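PDB 5EHK: lantibiotic dehydratase from Microbispora corallina, which probably dehydrates serine and threonine residues of the precursor peptide of the lantibiotic NAI-107, using glutamate delivered by glutamyl-tRNA. Local coordinates for residues G590-S594 with V595-D599; Q604-L608 with D609-V613; A649-L652 with F653-L657. All blocks are in the same frame, centred on the assembly; numbering follows the deposited sequence.

Interaction 1. Residues G590-S594 with V595-D599; sequences GRRIS and VGLPD
Arg-592 lays the NH2 end of its guanidinium against Leu-597 CB and the carbonyl oxygen of Pro-598, in the loop that follows its strand. NH2 gives a weak hydrogen bond to Pro-598 O at 3.2 Å, bent to 134° at the hydrogen. The carbonyl oxygen lies at the edge of the guanidinium, near its plane. Leu-597 CB lies 4.0 Å from Arg-592 NH2, and the two side chains cross at about a right angle. CG of Arg-592 stands anti to the backbone N (chi1 158°) and the chain stays extended to NE, which carries the group along the strand to the loop. NE is used as well: it donates to Ser-594 OG at 3.1 Å, nearly in the guanidinium plane. The contact lies at the C-terminal end of strand 591-595, which runs parallel to its neighbours 566-572 and 604-605 in a mixed sheet of the dehydratase N-terminal region. The guanidinium has further acceptors in Pro-288 O, bonded by NH2, and Leu-289 O, bonded weakly by NH1. Ser-594 OG also hydrogen-bonds Glu-605 of the next strand, and its CB sits 3.4 Å from Leu-597 O. Gly-596 takes the bend with a positive phi of 82°, where a side chain would be jammed against the carbonyl O of Val-595. On the face of the strand turned to helix 647-656, Ile-593 CG2 meets Val-595 CG2 at 4.2 Å, and both side chains pack on Leu-652.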
ATOM      1  N   GLY A 590      29.454  26.194  14.109  1.00 19.81           N
ATOM      2  CA  GLY A 590      29.268  27.321  15.015  1.00 26.30           C
ATOM      3  C   GLY A 590      28.211  27.184  16.120  1.00 25.44           C
ATOM      4  O   GLY A 590      28.209  27.953  17.086  1.00 25.37           O
ATOM      5  N   ARG A 591      27.276  26.245  15.945  1.00 28.57           N
ATOM      6  CA  ARG A 591      26.033  26.224  16.731  1.00 23.00           C
ATOM      7  C   ARG A 591      25.631  24.846  17.216  1.00 21.86           C
ATOM      8  O   ARG A 591      25.944  23.814  16.596  1.00 15.85           O
ATOM      9  CB  ARG A 591      24.878  26.745  15.882  1.00 19.17           C
ATOM     10  CG  ARG A 591      25.097  28.124  15.296  1.00 24.12           C
ATOM     11  CD  ARG A 591      24.914  29.191  16.342  1.00 31.18           C
ATOM     12  NE  ARG A 591      25.097  30.507  15.747  1.00 43.35           N
ATOM     13  CZ  ARG A 591      26.269  31.132  15.721  1.00 45.38           C
ATOM     14  NH1 ARG A 591      27.322  30.537  16.284  1.00 37.07           N
ATOM     15  NH2 ARG A 591      26.384  32.336  15.150  1.00 36.40           N
ATOM     16  N   ARG A 592      24.881  24.846  18.310  1.00 21.87           N
ATOM     17  CA  ARG A 592      24.293  23.618  18.810  1.00 18.18           C
ATOM     18  C   ARG A 592      22.819  23.788  19.112  1.00 19.66           C
ATOM     19  O   ARG A 592      22.400  24.823  19.661  1.00 19.18           O
ATOM     20  CB  ARG A 592      25.047  23.133  20.040  1.00 17.86           C
ATOM     21  CG  ARG A 592      24.269  22.211  20.938  1.00 15.12           C
ATOM     22  CD  ARG A 592      25.163  21.707  22.040  1.00 16.45           C
ATOM     23  NE  ARG A 592      24.360  21.238  23.160  1.00 20.15           N
ATOM     24  CZ  ARG A 592      24.598  20.131  23.853  1.00 18.05           C
ATOM     25  NH1 ARG A 592      25.617  19.339  23.544  1.00 17.02           N
ATOM     26  NH2 ARG A 592      23.797  19.812  24.853  1.00 18.54           N
ATOM     27  N   ILE A 593      22.039  22.770  18.735  1.00 18.46           N
ATOM     28  CA  ILE A 593      20.609  22.708  19.050  1.00 13.40           C
ATOM     29  C   ILE A 593      20.411  21.631  20.095  1.00 13.14           C
ATOM     30  O   ILE A 593      20.451  20.438  19.811  1.00 15.05           O
ATOM     31  CB  ILE A 593      19.777  22.367  17.792  1.00 13.73           C
ATOM     32  CG1 ILE A 593      20.139  23.308  16.639  1.00 11.13           C
ATOM     33  CG2 ILE A 593      18.298  22.438  18.085  1.00 14.95           C
ATOM     34  CD1 ILE A 593      19.730  22.813  15.274  1.00 10.85           C
ATOM     35  N   SER A 594      20.196  22.050  21.326  1.00 16.68           N
ATOM     36  CA  SER A 594      19.987  21.096  22.398  1.00 15.04           C
ATOM     37  C   SER A 594      18.534  20.709  22.373  1.00 16.83           C
ATOM     38  O   SER A 594      17.665  21.587  22.331  1.00 16.40           O
ATOM     39  CB  SER A 594      20.320  21.730  23.741  1.00 16.23           C
ATOM     40  OG  SER A 594      21.572  22.383  23.696  1.00 16.03           O
ATOM     41  N   VAL A 595      18.272  19.405  22.385  1.00 14.91           N
ATOM     42  CA  VAL A 595      16.915  18.882  22.490  1.00 11.34           C
ATOM     43  C   VAL A 595      16.796  17.908  23.648  1.00 13.56           C
ATOM     44  O   VAL A 595      17.287  16.785  23.569  1.00 14.44           O
ATOM     45  CB  VAL A 595      16.512  18.145  21.233  1.00  8.88           C
ATOM     46  CG1 VAL A 595      15.065  17.756  21.319  1.00  9.07           C
ATOM     47  CG2 VAL A 595      16.781  19.003  20.026  1.00  7.07           C
ATOM     48  N   GLY A 596      16.184  18.339  24.742  1.00 14.90           N
ATOM     49  CA  GLY A 596      16.028  17.465  25.895  1.00 15.64           C
ATOM     50  C   GLY A 596      17.264  17.396  26.777  1.00 21.96           C
ATOM     51  O   GLY A 596      17.365  16.501  27.614  1.00 24.94           O
ATOM     52  N   LEU A 597      18.198  18.331  26.570  1.00 18.10           N
ATOM     53  CA  LEU A 597      19.454  18.449  27.309  1.00 19.30           C
ATOM     54  C   LEU A 597      19.707  19.928  27.572  1.00 18.41           C
ATOM     55  O   LEU A 597      19.184  20.755  26.846  1.00 20.35           O
ATOM     56  CB  LEU A 597      20.627  17.915  26.489  1.00 19.41           C
ATOM     57  CG  LEU A 597      20.649  16.450  26.117  1.00 17.86           C
ATOM     58  CD1 LEU A 597      21.692  16.249  25.057  1.00 15.73           C
ATOM     59  CD2 LEU A 597      20.956  15.640  27.347  1.00 17.03           C
ATOM     60  N   PRO A 598      20.508  20.269  28.602  1.00 20.20           N
ATOM     61  CA  PRO A 598      20.804  21.682  28.881  1.00 22.44           C
ATOM     62  C   PRO A 598      21.691  22.262  27.814  1.00 22.03           C
ATOM     63  O   PRO A 598      22.273  21.491  27.064  1.00 25.58           O
ATOM     64  CB  PRO A 598      21.601  21.619  30.179  1.00 23.02           C
ATOM     65  CG  PRO A 598      22.245  20.274  30.133  1.00 22.33           C
ATOM     66  CD  PRO A 598      21.231  19.373  29.522  1.00 22.31           C
ATOM     67  N   ASP A 599      21.815  23.579  27.741  1.00 17.77           N
ATOM     68  CA  ASP A 599      22.728  24.144  26.766  1.00 21.60           C
ATOM     69  C   ASP A 599      24.127  23.689  27.147  1.00 25.54           C
ATOM     70  O   ASP A 599      24.376  23.337  28.296  1.00 28.06           O
ATOM     71  CB  ASP A 599      22.672  25.674  26.775  1.00 24.01           C
ATOM     72  CG  ASP A 599      21.384  26.212  26.220  1.00 26.10           C
ATOM     73  OD1 ASP A 599      20.513  25.385  25.878  1.00 24.94           O
ATOM     74  OD2 ASP A 599      21.234  27.462  26.161  1.00 29.24           O
TER

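Interaction 2. Residues Q604-L608 with D609-V613; sequences QEIPL and DELGV
Glu-610 crosses the ring of Pro-607 obliquely, three residues on in the chain. Its CB is 3.4 Å from Pro-607 O. CG is next, and it faces Pro-607 CG. Beyond it the carboxylate carbon CD comes to 3.4 Å from Pro-607 CD. At the end of the chain, OE2 lies 3.2 Å from Pro-607 CG and OE1 3.5 Å from Pro-607 CD. With CG anti to the carbonyl carbon (chi1 -60°) and the chain extended beyond it, the carboxylate is brought back to the ring. The carboxylate has polar partners beyond this turn. OE1 hydrogen-bonds His-624 NE2, and OE2 makes a long, weak ion pair with Arg-245. That arginine, which lies outside the turn, forms its salt bridge with Asp-609 and probably adds only a weak attraction for Glu-610.

The backbone of the turn is held by two successive bonds. Glu-610 N donates to Pro-607 O at 3.0 Å, and Leu-611 N donates to Leu-608 O at 3.0 Å. On the buried side, Ile-606 CD1 touches Leu-611 CD2 at 4.2 Å. Leu-608 CD1 meets Leu-611 CD1 at 4.3 Å, and both leucines also pack on Leu-652. The two i to i+3 backbone bonds, from Pro-607 and Leu-608, are those of a short 3-10 turn, here linking the edge strand 604-605 to strand 611-615 of the same mixed sheet.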
ATOM      1  N   GLN A 604      27.699  27.798  20.967  1.00 18.62           N
ATOM      2  CA  GLN A 604      26.622  28.779  20.982  1.00 18.31           C
ATOM      3  C   GLN A 604      25.307  28.099  20.618  1.00 25.42           C
ATOM      4  O   GLN A 604      25.190  27.462  19.551  1.00 25.69           O
ATOM      5  CB  GLN A 604      26.919  29.917  20.021  1.00 19.74           C
ATOM      6  CG  GLN A 604      25.954  31.067  20.126  1.00 25.78           C
ATOM      7  CD  GLN A 604      26.329  32.228  19.221  1.00 37.78           C
ATOM      8  OE1 GLN A 604      27.505  32.569  19.071  1.00 39.31           O
ATOM      9  NE2 GLN A 604      25.327  32.844  18.617  1.00 45.58           N
ATOM     10  N   GLU A 605      24.336  28.209  21.519  1.00 18.85           N
ATOM     11  CA  GLU A 605      23.052  27.536  21.364  1.00 17.04           C
ATOM     12  C   GLU A 605      22.214  28.182  20.267  1.00 22.82           C
ATOM     13  O   GLU A 605      22.082  29.408  20.230  1.00 20.98           O
ATOM     14  CB  GLU A 605      22.305  27.546  22.703  1.00 16.47           C
ATOM     15  CG  GLU A 605      20.904  26.987  22.660  1.00 21.01           C
ATOM     16  CD  GLU A 605      20.868  25.484  22.533  1.00 21.21           C
ATOM     17  OE1 GLU A 605      21.812  24.826  23.004  1.00 26.45           O
ATOM     18  OE2 GLU A 605      19.898  24.954  21.959  1.00 19.90           O
ATOM     19  N   ILE A 606      21.685  27.372  19.341  1.00 20.01           N
ATOM     20  CA  ILE A 606      20.686  27.899  18.405  1.00 19.80           C
ATOM     21  C   ILE A 606      19.315  27.312  18.756  1.00 17.40           C
ATOM     22  O   ILE A 606      19.006  26.169  18.428  1.00 16.40           O
ATOM     23  CB  ILE A 606      21.102  27.782  16.895  1.00 20.78           C
ATOM     24  CG1 ILE A 606      20.066  28.396  15.951  1.00 16.85           C
ATOM     25  CG2 ILE A 606      21.407  26.385  16.496  1.00 25.55           C
ATOM     26  CD1 ILE A 606      20.278  27.965  14.550  1.00 18.49           C
ATOM     27  N   PRO A 607      18.489  28.114  19.446  1.00 19.97           N
ATOM     28  CA  PRO A 607      17.370  27.552  20.202  1.00 21.69           C
ATOM     29  C   PRO A 607      16.315  26.950  19.283  1.00 18.32           C
ATOM     30  O   PRO A 607      15.935  27.527  18.259  1.00 15.38           O
ATOM     31  CB  PRO A 607      16.785  28.778  20.936  1.00 22.66           C
ATOM     32  CG  PRO A 607      17.759  29.902  20.696  1.00 19.99           C
ATOM     33  CD  PRO A 607      18.395  29.580  19.380  1.00 18.81           C
ATOM     34  N   LEU A 608      15.845  25.779  19.675  1.00 19.90           N
ATOM     35  CA  LEU A 608      14.834  25.047  18.930  1.00 16.49           C
ATOM     36  C   LEU A 608      13.608  25.892  18.543  1.00 17.32           C
ATOM     37  O   LEU A 608      13.138  25.818  17.405  1.00 16.83           O
ATOM     38  CB  LEU A 608      14.415  23.839  19.758  1.00 15.90           C
ATOM     39  CG  LEU A 608      13.447  22.851  19.173  1.00 13.26           C
ATOM     40  CD1 LEU A 608      13.981  22.512  17.800  1.00 14.90           C
ATOM     41  CD2 LEU A 608      13.494  21.654  20.070  1.00  7.90           C
ATOM     42  N   ASP A 609      13.106  26.713  19.465  1.00 17.08           N
ATOM     43  CA  ASP A 609      11.876  27.454  19.192  1.00 15.05           C
ATOM     44  C   ASP A 609      12.073  28.586  18.200  1.00 15.78           C
ATOM     45  O   ASP A 609      11.130  29.299  17.897  1.00 14.38           O
ATOM     46  CB  ASP A 609      11.191  27.966  20.472  1.00 15.92           C
ATOM     47  CG  ASP A 609      12.066  28.927  21.302  1.00 31.52           C
ATOM     48  OD1 ASP A 609      13.004  29.585  20.766  1.00 26.05           O
ATOM     49  OD2 ASP A 609      11.794  29.025  22.524  1.00 37.95           O
ATOM     50  N   GLU A 610      13.298  28.759  17.711  1.00 15.90           N
ATOM     51  CA  GLU A 610      13.559  29.771  16.698  1.00 14.57           C
ATOM     52  C   GLU A 610      13.535  29.174  15.304  1.00 15.45           C
ATOM     53  O   GLU A 610      13.736  29.887  14.314  1.00 17.24           O
ATOM     54  CB  GLU A 610      14.891  30.462  16.927  1.00 14.86           C
ATOM     55  CG  GLU A 610      15.023  31.189  18.245  1.00 20.10           C
ATOM     56  CD  GLU A 610      16.330  32.006  18.332  1.00 30.26           C
ATOM     57  OE1 GLU A 610      17.076  32.085  17.309  1.00 25.60           O
ATOM     58  OE2 GLU A 610      16.608  32.561  19.426  1.00 25.31           O
ATOM     59  N   LEU A 611      13.293  27.869  15.229  1.00 12.43           N
ATOM     60  CA  LEU A 611      13.385  27.149  13.973  1.00 10.82           C
ATOM     61  C   LEU A 611      12.029  26.941  13.274  1.00 11.31           C
ATOM     62  O   LEU A 611      11.024  26.727  13.921  1.00 11.47           O
ATOM     63  CB  LEU A 611      14.109  25.828  14.210  1.00 10.47           C
ATOM     64  CG  LEU A 611      15.540  26.021  14.711  1.00 15.76           C
ATOM     65  CD1 LEU A 611      16.294  24.691  14.895  1.00 10.40           C
ATOM     66  CD2 LEU A 611      16.284  26.941  13.731  1.00 12.28           C
ATOM     67  N   GLY A 612      12.023  27.004  11.945  1.00 11.58           N
ATOM     68  CA  GLY A 612      10.830  26.794  11.147  1.00  8.58           C
ATOM     69  C   GLY A 612      11.091  25.871   9.963  1.00 11.57           C
ATOM     70  O   GLY A 612      12.241  25.527   9.658  1.00 13.70           O
ATOM     71  N   VAL A 613      10.027  25.399   9.327  1.00  9.00           N
ATOM     72  CA  VAL A 613      10.176  24.520   8.181  1.00  7.89           C
ATOM     73  C   VAL A 613       9.351  25.092   7.021  1.00 10.60           C
ATOM     74  O   VAL A 613       8.183  25.450   7.204  1.00 10.74           O
ATOM     75  CB  VAL A 613       9.732  23.081   8.515  1.00  8.44           C
ATOM     76  CG1 VAL A 613      10.108  22.127   7.393  1.00 10.89           C
ATOM     77  CG2 VAL A 613      10.341  22.602   9.819  1.00  6.59           C
TER

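Interaction 3. Residues A649-L652 with F653-L657; sequences ARLL and FELGL
Arg-650 and Glu-654 form an i to i+4 salt bridge on the side of the alpha-helix 647-656. One carboxylate oxygen takes both bonds. Arg-650 NH2 reaches Glu-654 OE2 at 2.7 Å, and NE reaches the same atom at 3.0 Å in a weaker, more bent bond. OE2 lies at the edge of the guanidinium, in its plane. NH2 meets it on the syn side, 27° out of the carboxylate plane, and the two flat groups stand almost perpendicular, 88° apart. The arginine chain is extended, with CG anti to the backbone N (chi1 173°), while Glu-654 has CG anti to its carbonyl carbon. These different first torsions bring the guanidinium edge and the carboxylate together. The second oxygen, OE1, is satisfied by a hydrogen bond with Tyr-441 OH. Arg-650 makes a cation-pi contact with the same residue, so Tyr-441 meets the acid with its hydroxyl and the arginine with its ring.

The backbone follows the helical pattern through four consecutive bonds. Phe-653 N donates to Ala-649 O, Glu-654 N to Arg-650 O, Leu-655 N to Leu-651 O and Gly-656 N to Leu-652 O. The last is the longest, at 3.2 Å, near the end of the helix. There Leu-657 N turns to Glu-654 O, an i to i+3 bond. Arg-650 O also lies at the edge of the Phe-653 ring, 4.1 Å from CD2. On the apolar side Leu-655 runs back across Leu-651, and its CD1 meets Leu-651 CG at 3.6 Å.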
ATOM      1  N   ALA A 649      14.427  16.233  17.406  1.00  7.57           N
ATOM      2  CA  ALA A 649      15.829  15.957  17.167  1.00  8.34           C
ATOM      3  C   ALA A 649      15.959  15.169  15.885  1.00  8.64           C
ATOM      4  O   ALA A 649      16.791  15.485  15.032  1.00  7.13           O
ATOM      5  CB  ALA A 649      16.426  15.165  18.333  1.00 12.06           C
ATOM      6  N   ARG A 650      15.147  14.122  15.756  1.00  9.91           N
ATOM      7  CA  ARG A 650      15.211  13.302  14.561  1.00  7.45           C
ATOM      8  C   ARG A 650      14.801  14.097  13.310  1.00  8.69           C
ATOM      9  O   ARG A 650      15.344  13.876  12.219  1.00  9.62           O
ATOM     10  CB  ARG A 650      14.383  12.031  14.699  1.00  8.93           C
ATOM     11  CG  ARG A 650      14.325  11.280  13.372  1.00  9.65           C
ATOM     12  CD  ARG A 650      13.595   9.973  13.404  1.00  9.72           C
ATOM     13  NE  ARG A 650      13.546   9.470  12.048  1.00 11.19           N
ATOM     14  CZ  ARG A 650      12.832   8.440  11.634  1.00  7.28           C
ATOM     15  NH1 ARG A 650      12.057   7.770  12.470  1.00  7.37           N
ATOM     16  NH2 ARG A 650      12.884   8.120  10.359  1.00  6.16           N
ATOM     17  N   LEU A 651      13.862  15.030  13.458  1.00  6.59           N
ATOM     18  CA  LEU A 651      13.438  15.823  12.315  1.00  7.33           C
ATOM     19  C   LEU A 651      14.598  16.730  11.891  1.00  7.99           C
ATOM     20  O   LEU A 651      14.859  16.895  10.688  1.00  6.30           O
ATOM     21  CB  LEU A 651      12.149  16.629  12.606  1.00  5.24           C
ATOM     22  CG  LEU A 651      11.567  17.438  11.432  1.00  4.52           C
ATOM     23  CD1 LEU A 651      11.234  16.550  10.273  1.00  5.45           C
ATOM     24  CD2 LEU A 651      10.332  18.236  11.781  1.00  5.86           C
ATOM     25  N   LEU A 652      15.308  17.284  12.881  1.00  4.78           N
ATOM     26  CA  LEU A 652      16.443  18.144  12.600  1.00  5.21           C
ATOM     27  C   LEU A 652      17.489  17.355  11.843  1.00  6.75           C
ATOM     28  O   LEU A 652      18.044  17.813  10.834  1.00  7.32           O
ATOM     29  CB  LEU A 652      17.026  18.730  13.875  1.00  7.24           C
ATOM     30  CG  LEU A 652      16.153  19.762  14.594  1.00 11.00           C
ATOM     31  CD1 LEU A 652      16.674  20.004  16.005  1.00  6.33           C
ATOM     32  CD2 LEU A 652      16.018  21.087  13.775  1.00  7.76           C
ATOM     33  N   PHE A 653      17.761  16.154  12.327  1.00  6.21           N
ATOM     34  CA  PHE A 653      18.725  15.319  11.651  1.00  6.79           C
ATOM     35  C   PHE A 653      18.327  15.083  10.198  1.00  7.06           C
ATOM     36  O   PHE A 653      19.112  15.324   9.301  1.00 10.25           O
ATOM     37  CB  PHE A 653      18.905  14.001  12.379  1.00  6.59           C
ATOM     38  CG  PHE A 653      19.533  12.948  11.543  1.00  7.53           C
ATOM     39  CD1 PHE A 653      20.877  13.043  11.199  1.00  7.27           C
ATOM     40  CD2 PHE A 653      18.793  11.857  11.103  1.00  6.76           C
ATOM     41  CE1 PHE A 653      21.478  12.061  10.421  1.00  9.12           C
ATOM     42  CE2 PHE A 653      19.374  10.872  10.322  1.00  8.17           C
ATOM     43  CZ  PHE A 653      20.729  10.967   9.986  1.00 10.47           C
ATOM     44  N   GLU A 654      17.094  14.672   9.950  1.00  6.53           N
ATOM     45  CA  GLU A 654      16.725  14.294   8.581  1.00  8.20           C
ATOM     46  C   GLU A 654      16.632  15.506   7.660  1.00  5.34           C
ATOM     47  O   GLU A 654      16.967  15.413   6.502  1.00  7.58           O
ATOM     48  CB  GLU A 654      15.443  13.427   8.546  1.00  6.42           C
ATOM     49  CG  GLU A 654      15.596  12.120   9.367  1.00  7.72           C
ATOM     50  CD  GLU A 654      14.454  11.115   9.173  1.00 14.45           C
ATOM     51  OE1 GLU A 654      13.320  11.557   8.862  1.00 14.60           O
ATOM     52  OE2 GLU A 654      14.687   9.884   9.340  1.00 14.23           O
ATOM     53  N   LEU A 655      16.238  16.657   8.191  1.00  6.61           N
ATOM     54  CA  LEU A 655      16.143  17.873   7.388  1.00  8.43           C
ATOM     55  C   LEU A 655      17.526  18.296   6.862  1.00 10.16           C
ATOM     56  O   LEU A 655      17.672  18.761   5.721  1.00  8.00           O
ATOM     57  CB  LEU A 655      15.505  19.000   8.221  1.00  7.99           C
ATOM     58  CG  LEU A 655      13.984  18.889   8.399  1.00  5.62           C
ATOM     59  CD1 LEU A 655      13.475  19.809   9.472  1.00  5.26           C
ATOM     60  CD2 LEU A 655      13.272  19.168   7.093  1.00  5.16           C
ATOM     61  N   GLY A 656      18.545  18.086   7.690  1.00  9.52           N
ATOM     62  CA  GLY A 656      19.893  18.413   7.304  1.00  9.84           C
ATOM     63  C   GLY A 656      20.291  17.683   6.042  1.00 13.23           C
ATOM     64  O   GLY A 656      21.083  18.214   5.259  1.00 14.34           O
ATOM     65  N   LEU A 657      19.739  16.490   5.821  1.00 10.30           N
ATOM     66  CA  LEU A 657      20.108  15.720   4.630  1.00 11.82           C
ATOM     67  C   LEU A 657      19.194  15.978   3.423  1.00 12.58           C
ATOM     68  O   LEU A 657      19.388  15.392   2.352  1.00 11.74           O
ATOM     69  CB  LEU A 657      20.205  14.231   4.949  1.00  9.02           C
ATOM     70  CG  LEU A 657      21.221  13.889   6.035  1.00 12.81           C
ATOM     71  CD1 LEU A 657      21.075  12.440   6.471  1.00 11.43           C
ATOM     72  CD2 LEU A 657      22.691  14.186   5.579  1.00 10.38           C
TER

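Overall arrangement
The three contacts follow one another along the chain and meet around one sheet. Interactions 1 and 2, with centres about 9 Å apart, belong to neighbouring strands. Ser-594 OG and Glu-605 OE1 are 2.5 Å apart, a probable hydrogen bond, and Arg-592 O probably accepts from Ile-606 N at 2.7 Å. Interaction 3 lies on helix 647-656, which packs on this sheet, its centre about 14 Å from that of interaction 1 and 13 Å from that of interaction 2. Leu-652 joins all three: its CD1 touches Ile-593 CG2 at 3.6 Å, and its CD2 touches Leu-611 CD1 at 3.8 Å. Val-613 CG2 adds a contact with Leu-655 CD1 at 4.2 Å.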